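Local coordinates for protein pyrroline carboxylate reductase (Plasmodium falciparum, PDB 2RCY) that binds NADP and probably catalyses the NADPH-dependent reduction of pyrroline-5-carboxylate to proline, at residues A171-Y174 with L175-S179. Residues are numbered along the deposited sequence; the frame is centred on the assembly and turned at random.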
loop_
_atom_site.group_PDB
_atom_site.type_symbol
_atom_site.label_atom_id
_atom_site.label_comp_id
_atom_site.label_asym_id
_atom_site.label_seq_id
_atom_site.Cartn_x
_atom_site.Cartn_y
_atom_site.Cartn_z
ATOM N N ALA A 171 -9.472 -13.947 -22.108
ATOM C CA ALA A 171 -9.454 -14.152 -20.659
ATOM C C ALA A 171 -9.644 -12.857 -19.870
ATOM O O ALA A 171 -10.342 -12.851 -18.859
ATOM C CB ALA A 171 -8.173 -14.848 -20.233
ATOM N N TYR A 172 -9.023 -11.771 -20.332
ATOM C CA TYR A 172 -9.170 -10.467 -19.680
ATOM C C TYR A 172 -10.587 -9.932 -19.875
ATOM O O TYR A 172 -11.169 -9.348 -18.959
ATOM C CB TYR A 172 -8.162 -9.433 -20.208
ATOM C CG TYR A 172 -6.756 -9.931 -20.489
ATOM C CD1 TYR A 172 -6.086 -9.528 -21.639
ATOM C CD2 TYR A 172 -6.090 -10.783 -19.604
ATOM C CE1 TYR A 172 -4.800 -9.963 -21.912
ATOM C CE2 TYR A 172 -4.797 -11.230 -19.872
ATOM C CZ TYR A 172 -4.161 -10.813 -21.030
ATOM O OH TYR A 172 -2.884 -11.240 -21.311
ATOM N N VAL A 173 -11.126 -10.138 -21.076
ATOM C CA VAL A 173 -12.486 -9.722 -21.413
ATOM C C VAL A 173 -13.509 -10.562 -20.645
ATOM O O VAL A 173 -14.459 -10.017 -20.087
ATOM C CB VAL A 173 -12.758 -9.782 -22.942
ATOM C CG1 VAL A 173 -14.090 -9.119 -23.283
ATOM C CG2 VAL A 173 -11.631 -9.110 -23.715
ATOM N N TYR A 174 -13.298 -11.879 -20.603
ATOM C CA TYR A 174 -14.145 -12.782 -19.816
ATOM C C TYR A 174 -14.204 -12.373 -18.348
ATOM O O TYR A 174 -15.278 -12.381 -17.746
ATOM C CB TYR A 174 -13.670 -14.238 -19.916
ATOM C CG TYR A 174 -13.905 -14.913 -21.254
ATOM C CD1 TYR A 174 -15.077 -14.695 -21.985
ATOM C CD2 TYR A 174 -12.963 -15.799 -21.775
ATOM C CE1 TYR A 174 -15.289 -15.327 -23.210
ATOM C CE2 TYR A 174 -13.165 -16.435 -22.993
ATOM C CZ TYR A 174 -14.327 -16.196 -23.705
ATOM O OH TYR A 174 -14.516 -16.833 -24.908
ATOM N N LEU A 175 -13.050 -12.019 -17.781
ATOM C CA LEU A 175 -12.965 -11.597 -16.383
ATOM C C LEU A 175 -13.593 -10.222 -16.170
ATOM O O LEU A 175 -14.222 -9.978 -15.141
ATOM C CB LEU A 175 -11.511 -11.619 -15.887
ATOM C CG LEU A 175 -11.252 -11.383 -14.392
ATOM C CD1 LEU A 175 -11.896 -12.458 -13.521
ATOM C CD2 LEU A 175 -9.765 -11.304 -14.113
ATOM N N PHE A 176 -13.411 -9.332 -17.143
ATOM C CA PHE A 176 -14.066 -8.024 -17.163
ATOM C C PHE A 176 -15.587 -8.204 -17.116
ATOM O O PHE A 176 -16.257 -7.634 -16.253
ATOM C CB PHE A 176 -13.639 -7.255 -18.419
ATOM C CG PHE A 176 -14.074 -5.813 -18.450
ATOM C CD1 PHE A 176 -13.608 -4.903 -17.507
ATOM C CD2 PHE A 176 -14.917 -5.357 -19.458
ATOM C CE1 PHE A 176 -13.999 -3.568 -17.549
ATOM C CE2 PHE A 176 -15.310 -4.020 -19.512
ATOM C CZ PHE A 176 -14.850 -3.126 -18.552
ATOM N N ILE A 177 -16.107 -9.026 -18.030
ATOM C CA ILE A 177 -17.529 -9.383 -18.082
ATOM C C ILE A 177 -17.978 -10.026 -16.770
ATOM O O ILE A 177 -19.041 -9.696 -16.243
ATOM C CB ILE A 177 -17.837 -10.330 -19.282
ATOM C CG1 ILE A 177 -17.556 -9.623 -20.613
ATOM C CG2 ILE A 177 -19.285 -10.829 -19.242
ATOM C CD1 ILE A 177 -17.400 -10.556 -21.807
ATOM N N GLU A 178 -17.151 -10.934 -16.254
ATOM C CA GLU A 178 -17.395 -11.609 -14.979
ATOM C C GLU A 178 -17.523 -10.618 -13.818
ATOM O O GLU A 178 -18.431 -10.739 -12.995
ATOM C CB GLU A 178 -16.271 -12.611 -14.701
ATOM C CG GLU A 178 -16.440 -13.465 -13.451
ATOM C CD GLU A 178 -15.199 -14.288 -13.132
ATOM O OE1 GLU A 178 -14.503 -14.721 -14.077
ATOM O OE2 GLU A 178 -14.922 -14.510 -11.934
ATOM N N SER A 179 -16.616 -9.644 -13.769
ATOM C CA SER A 179 -16.578 -8.652 -12.691
ATOM C C SER A 179 -17.763 -7.688 -12.742
ATOM O O SER A 179 -18.301 -7.302 -11.703
ATOM C CB SER A 179 -15.267 -7.862 -12.736
ATOM O OG SER A 179 -14.153 -8.721 -12.862
#
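Four successive i to i+4 backbone hydrogen bonds tie A171-Y174 to L175-S179 as one continuous alpha-helical run. They differ in straightness: I177 N meets V173 O at 2.8 Å with an N-H...O angle of 174°, nearly in line with the carbonyl bond. L175 N, by contrast, approaches A171 O at 3.0 Å from above the carbonyl plane.

Among the side chains, V173 and I177, one turn apart, make the apolar contact. With V173 CG1 anti to its own N (chi1 -170°) and I177 CG1 on the N side of its residue (chi1 -64°), the two chains cross at a slant and V173 CG1 lies 3.9 Å from I177 CD1. I177 CG1 also sits 3.2 Å from V173 O, so the isoleucine flanks the carbonyl that its own amide uses.

At the far end, S179 folds its hydroxyl back along the helix: OG donates to L175 O at 2.6 Å. S179 N reaches that same L175 O at 2.8 Å from the opposite face of the carbonyl plane, so two donors grip one oxygen and the short bond holds the hydroxyl against the preceding turn.

Helix 169-186, in the family's dimerisation region, is enclosed on several sides. I177 packs on V198 and I202 of helix 191-211, while Y172 touches V250 and A253 of helix 242-260 and hydrogen-bonds through OH to A164 O. The second subunit adds further contacts: F176 stacks ring to ring on F176 of the second subunit, whose M208 packs against Y174 and whose K220 and K243 form salt bridges to the two carboxylate oxygens of E178, placing this part of helix 169-186 in the buried interface between subunits.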